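Local coordinates for hypothetical protein HI1333 (Haemophilus influenzae, PDB 1JO0) that probably binds RNA through its single CRM (CRS1/YhbY) domain, although its precise cellular role is not established, at residues A[8-11]-A[12-16]; A[57-60]-A[61-65]. All blocks are in the same frame, centred on the assembly; numbering follows the deposited sequence.

Contact 1. Residues A[8-11]-A[12-16]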
loop_
_atom_site.group_PDB
_atom_site.type_symbol
_atom_site.label_atom_id
_atom_site.label_comp_id
_atom_site.label_asym_id
_atom_site.label_seq_id
_atom_site.Cartn_x
_atom_site.Cartn_y
_atom_site.Cartn_z
ATOM N N LYS A 8 -7.465 8.449 -6.681
ATOM C CA LYS A 8 -6.285 7.615 -6.865
ATOM C C LYS A 8 -5.114 8.434 -7.381
ATOM O O LYS A 8 -3.971 8.306 -6.930
ATOM C CB LYS A 8 -6.703 6.475 -7.808
ATOM C CG LYS A 8 -5.807 5.321 -7.894
ATOM C CD LYS A 8 -6.400 4.086 -8.574
ATOM C CE LYS A 8 -5.454 2.933 -8.713
ATOM N NZ LYS A 8 -5.535 1.995 -9.860
ATOM N N GLN A 9 -5.391 9.330 -8.344
ATOM C CA GLN A 9 -4.319 10.137 -8.894
ATOM C C GLN A 9 -3.781 11.102 -7.858
ATOM O O GLN A 9 -2.578 11.331 -7.768
ATOM C CB GLN A 9 -4.835 10.923 -10.092
ATOM C CG GLN A 9 -3.889 11.985 -10.622
ATOM C CD GLN A 9 -2.601 11.279 -11.014
ATOM O OE1 GLN A 9 -2.647 10.204 -11.645
ATOM N NE2 GLN A 9 -1.490 11.844 -10.575
ATOM N N PHE A 10 -4.654 11.703 -7.043
ATOM C CA PHE A 10 -4.211 12.569 -5.973
ATOM C C PHE A 10 -3.207 11.825 -5.089
ATOM O O PHE A 10 -2.154 12.352 -4.717
ATOM C CB PHE A 10 -5.405 13.051 -5.113
ATOM C CG PHE A 10 -4.944 13.765 -3.858
ATOM C CD1 PHE A 10 -4.491 15.065 -3.876
ATOM C CD2 PHE A 10 -5.000 13.064 -2.645
ATOM C CE1 PHE A 10 -4.080 15.670 -2.686
ATOM C CE2 PHE A 10 -4.577 13.678 -1.484
ATOM C CZ PHE A 10 -4.131 14.979 -1.500
ATOM N N LEU A 11 -3.545 10.604 -4.674
ATOM C CA LEU A 11 -2.682 9.849 -3.786
ATOM C C LEU A 11 -1.395 9.392 -4.461
ATOM O O LEU A 11 -0.363 9.373 -3.817
ATOM C CB LEU A 11 -3.474 8.646 -3.261
ATOM C CG LEU A 11 -4.672 8.987 -2.363
ATOM C CD1 LEU A 11 -5.499 7.755 -2.126
ATOM C CD2 LEU A 11 -4.199 9.618 -1.048
ATOM N N LYS A 12 -1.465 9.065 -5.741
ATOM C CA LYS A 12 -0.277 8.718 -6.502
ATOM C C LYS A 12 0.683 9.898 -6.475
ATOM O O LYS A 12 1.867 9.771 -6.249
ATOM C CB LYS A 12 -0.717 8.402 -7.937
ATOM C CG LYS A 12 0.450 8.131 -8.855
ATOM C CD LYS A 12 0.017 7.698 -10.239
ATOM C CE LYS A 12 1.171 7.742 -11.248
ATOM N NZ LYS A 12 0.757 7.220 -12.590
ATOM N N GLY A 13 0.163 11.103 -6.689
ATOM C CA GLY A 13 1.027 12.274 -6.693
ATOM C C GLY A 13 1.664 12.547 -5.345
ATOM O O GLY A 13 2.835 12.944 -5.233
ATOM N N LEU A 14 0.896 12.358 -4.275
ATOM C CA LEU A 14 1.409 12.552 -2.926
ATOM C C LEU A 14 2.455 11.511 -2.569
ATOM O O LEU A 14 3.469 11.857 -1.964
ATOM C CB LEU A 14 0.227 12.533 -1.965
ATOM C CG LEU A 14 0.531 12.770 -0.503
ATOM C CD1 LEU A 14 1.251 14.095 -0.365
ATOM C CD2 LEU A 14 -0.761 12.779 0.313
ATOM N N ALA A 15 2.244 10.270 -2.982
ATOM C CA ALA A 15 3.153 9.180 -2.651
ATOM C C ALA A 15 4.524 9.356 -3.289
ATOM O O ALA A 15 5.499 8.776 -2.822
ATOM C CB ALA A 15 2.579 7.815 -3.031
ATOM N N HIS A 16 4.617 10.158 -4.361
ATOM C CA HIS A 16 5.950 10.465 -4.912
ATOM C C HIS A 16 6.888 11.025 -3.879
ATOM O O HIS A 16 8.112 10.876 -3.986
ATOM C CB HIS A 16 5.675 11.456 -6.064
ATOM C CG HIS A 16 6.841 11.983 -6.786
ATOM N ND1 HIS A 16 7.469 11.204 -7.730
ATOM C CD2 HIS A 16 7.485 13.174 -6.745
ATOM C CE1 HIS A 16 8.466 11.898 -8.234
ATOM N NE2 HIS A 16 8.499 13.094 -7.651
HETATM O O HOH W 1 -0.692 9.618 -13.452
#
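Gln9 and Lys12, one turn apart at the exposed edge of the helix 5-15 in this CRM-domain fold, are joined at their polar ends by a bound water. The water donates to Gln9 OE1 across 2.7 Å and accepts from Lys12 NZ at 2.9 Å, so amide oxygen and ammonium are linked without touching directly. The two side chains reach the water differently: Gln9 turns at its second torsion (chi2 59°), which brings its amide round toward Lys12, while Lys12 is extended all the way from CB to NZ. Where they pass, Gln9 OE1 lies 3.9 Å from Lys12 CD, a loose polar-to-methylene contact. The Lys12 chain also rests on Val75 and Gln76 of the strand 73-78.

Beneath the side chains the backbone is satisfied in the regular alpha-helical i to i+4 pattern. Lys12 N donates to Lys8 O, Gly13 N to Gln9 O, and Leu14 N to Phe10 O, the last of these at 3.1 Å. Ala15 N completes the series by donating to Leu11 O at 2.9 Å. Further on the pattern slackens: His16 N makes weak bonds to both Lys12 O and Gly13 O, each 3.4 Å long. Ala15 O has a weak hydrogen bond from Lys48 NZ, which links this end of the helix to the strand 46-51.

Another face of the helix is apolar. Leu11 is buried and packs on Leu46, Val75 and Tyr85, three residues from three strands of the sheet, while Ala15 rests on Leu46 and Val83. The methyl of Ala15 also lies against the preceding turn, its CB 3.4 Å from Leu11 O, the same oxygen that accepts from Ala15 N.

Contact 2. Residues A[57-60]-A[61-65]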
loop_
_atom_site.group_PDB
_atom_site.type_symbol
_atom_site.label_atom_id
_atom_site.label_comp_id
_atom_site.label_asym_id
_atom_site.label_seq_id
_atom_site.Cartn_x
_atom_site.Cartn_y
_atom_site.Cartn_z
ATOM N N GLU A 57 4.361 -12.622 -11.267
ATOM C CA GLU A 57 3.368 -13.510 -10.629
ATOM C C GLU A 57 3.519 -13.504 -9.121
ATOM O O GLU A 57 2.540 -13.485 -8.395
ATOM C CB GLU A 57 3.506 -14.915 -11.235
ATOM C CG GLU A 57 3.124 -15.074 -12.672
ATOM C CD GLU A 57 4.138 -14.455 -13.620
ATOM O OE1 GLU A 57 5.357 -14.467 -13.301
ATOM O OE2 GLU A 57 3.661 -13.993 -14.663
ATOM N N THR A 58 4.776 -13.493 -8.647
ATOM C CA THR A 58 5.002 -13.458 -7.193
ATOM C C THR A 58 4.469 -12.175 -6.604
ATOM O O THR A 58 3.798 -12.126 -5.583
ATOM C CB THR A 58 6.509 -13.631 -6.964
ATOM O OG1 THR A 58 6.763 -14.987 -7.394
ATOM C CG2 THR A 58 6.942 -13.488 -5.506
ATOM N N LYS A 59 4.761 -11.062 -7.288
ATOM C CA LYS A 59 4.293 -9.780 -6.825
ATOM C C LYS A 59 2.763 -9.765 -6.808
ATOM O O LYS A 59 2.175 -9.225 -5.875
ATOM C CB LYS A 59 4.851 -8.682 -7.668
ATOM C CG LYS A 59 4.402 -7.288 -7.209
ATOM C CD LYS A 59 5.333 -6.274 -7.881
ATOM C CE LYS A 59 4.953 -6.231 -9.347
ATOM N NZ LYS A 59 5.307 -4.954 -10.032
ATOM N N GLN A 60 2.148 -10.377 -7.824
ATOM C CA GLN A 60 0.705 -10.374 -7.858
ATOM C C GLN A 60 0.116 -11.146 -6.686
ATOM O O GLN A 60 -0.891 -10.733 -6.107
ATOM C CB GLN A 60 0.179 -10.950 -9.197
ATOM C CG GLN A 60 -1.296 -10.668 -9.383
ATOM C CD GLN A 60 -1.545 -9.173 -9.522
ATOM O OE1 GLN A 60 -1.011 -8.549 -10.434
ATOM N NE2 GLN A 60 -2.356 -8.604 -8.628
ATOM N N LEU A 61 0.700 -12.294 -6.329
ATOM C CA LEU A 61 0.271 -13.044 -5.141
ATOM C C LEU A 61 0.292 -12.156 -3.897
ATOM O O LEU A 61 -0.660 -12.137 -3.135
ATOM C CB LEU A 61 1.192 -14.251 -4.956
ATOM C CG LEU A 61 1.190 -15.477 -5.777
ATOM C CD1 LEU A 61 2.302 -16.440 -5.362
ATOM C CD2 LEU A 61 -0.119 -16.276 -5.659
ATOM N N ILE A 62 1.412 -11.464 -3.732
ATOM C CA ILE A 62 1.578 -10.559 -2.597
ATOM C C ILE A 62 0.548 -9.459 -2.615
ATOM O O ILE A 62 -0.068 -9.216 -1.564
ATOM C CB ILE A 62 3.013 -10.002 -2.571
ATOM C CG1 ILE A 62 4.034 -11.086 -2.237
ATOM C CG2 ILE A 62 3.115 -8.829 -1.619
ATOM C CD1 ILE A 62 5.475 -10.800 -2.576
ATOM N N ILE A 63 0.342 -8.768 -3.721
ATOM C CA ILE A 63 -0.635 -7.707 -3.817
ATOM C C ILE A 63 -2.001 -8.235 -3.421
ATOM O O ILE A 63 -2.763 -7.629 -2.641
ATOM C CB ILE A 63 -0.712 -7.120 -5.255
ATOM C CG1 ILE A 63 0.515 -6.325 -5.631
ATOM C CG2 ILE A 63 -2.000 -6.311 -5.446
ATOM C CD1 ILE A 63 0.701 -5.923 -7.066
ATOM N N ASN A 64 -2.368 -9.360 -4.017
ATOM C CA ASN A 64 -3.707 -9.882 -3.779
ATOM C C ASN A 64 -3.931 -10.197 -2.313
ATOM O O ASN A 64 -5.021 -9.948 -1.781
ATOM C CB ASN A 64 -3.935 -11.125 -4.643
ATOM C CG ASN A 64 -4.063 -10.811 -6.117
ATOM O OD1 ASN A 64 -4.099 -9.656 -6.498
ATOM N ND2 ASN A 64 -4.125 -11.859 -6.946
ATOM N N ALA A 65 -2.914 -10.762 -1.674
ATOM C CA ALA A 65 -3.049 -11.120 -0.269
ATOM C C ALA A 65 -3.164 -9.869 0.611
ATOM O O ALA A 65 -3.937 -9.817 1.563
ATOM C CB ALA A 65 -1.873 -11.946 0.192
#
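Gln60 reaches along the helix surface to overlap the side chain of Asn64, one turn on, and the two amides are joined by a hydrogen bond. Its donor is Gln60 NE2 and its acceptor Asn64 OD1, 2.9 Å apart with an N-H...O angle of 157°. The bend at the second torsion of Gln60 (chi2 65°) swings its amide toward the following turn. The two amide planes are 43° apart, and the geometry differs at the two ends of the bond: OD1 lies almost in the plane of the Gln60 amide, whereas NE2 stands above the Asn64 carbonyl plane. OD1 also accepts from a bound glycerol, so two bonds hold this oxygen at the surface.

The same two residues are tied through their backbones, Asn64 N donating to Gln60 O at 2.9 Å. Gln60 NE2 also has an apolar neighbour, Ile63 CG2, at 3.9 Å.

Round the helix, Lys59 and Ile63 run side by side in the same direction, and Lys59 CG touches Ile63 CD1 at 3.9 Å. Both rest on Thr77 of the strand 73-78. The Lys59 chain bends at its third torsion, about CG-CD, and its NZ donates to Gly79 O. Thr58 OG1 bonds to Asp55 OD2 just before the segment, while its methyl CG2 lies 4.2 Å from Ile62 CD1.

Polar pairing on the solvent side and aliphatic contacts toward the strand are features of an amphipathic helix, here the helix 56-70 packed on the mixed sheet of the CRM domain.

In the fold
Contact 1 on the helix 5-15 and contact 2 on the helix 56-70 are in series along the chain and lie on opposite sides of its centre. Their centres are about 21 Å apart and their nearest atoms about 10 Å apart, so they do not touch. What connects them is the strand 73-78, an outermost strand of the sheet: Leu11 and Lys12 reach Val75, whereas Lys59 and Ile63 reach Thr77. Glycerol is bound near both, about 4 Å from the Leu14 side chain and about 3 Å from that of Asn64; these molecules probably come from the crystallisation liquor and do not by themselves locate an RNA-binding site.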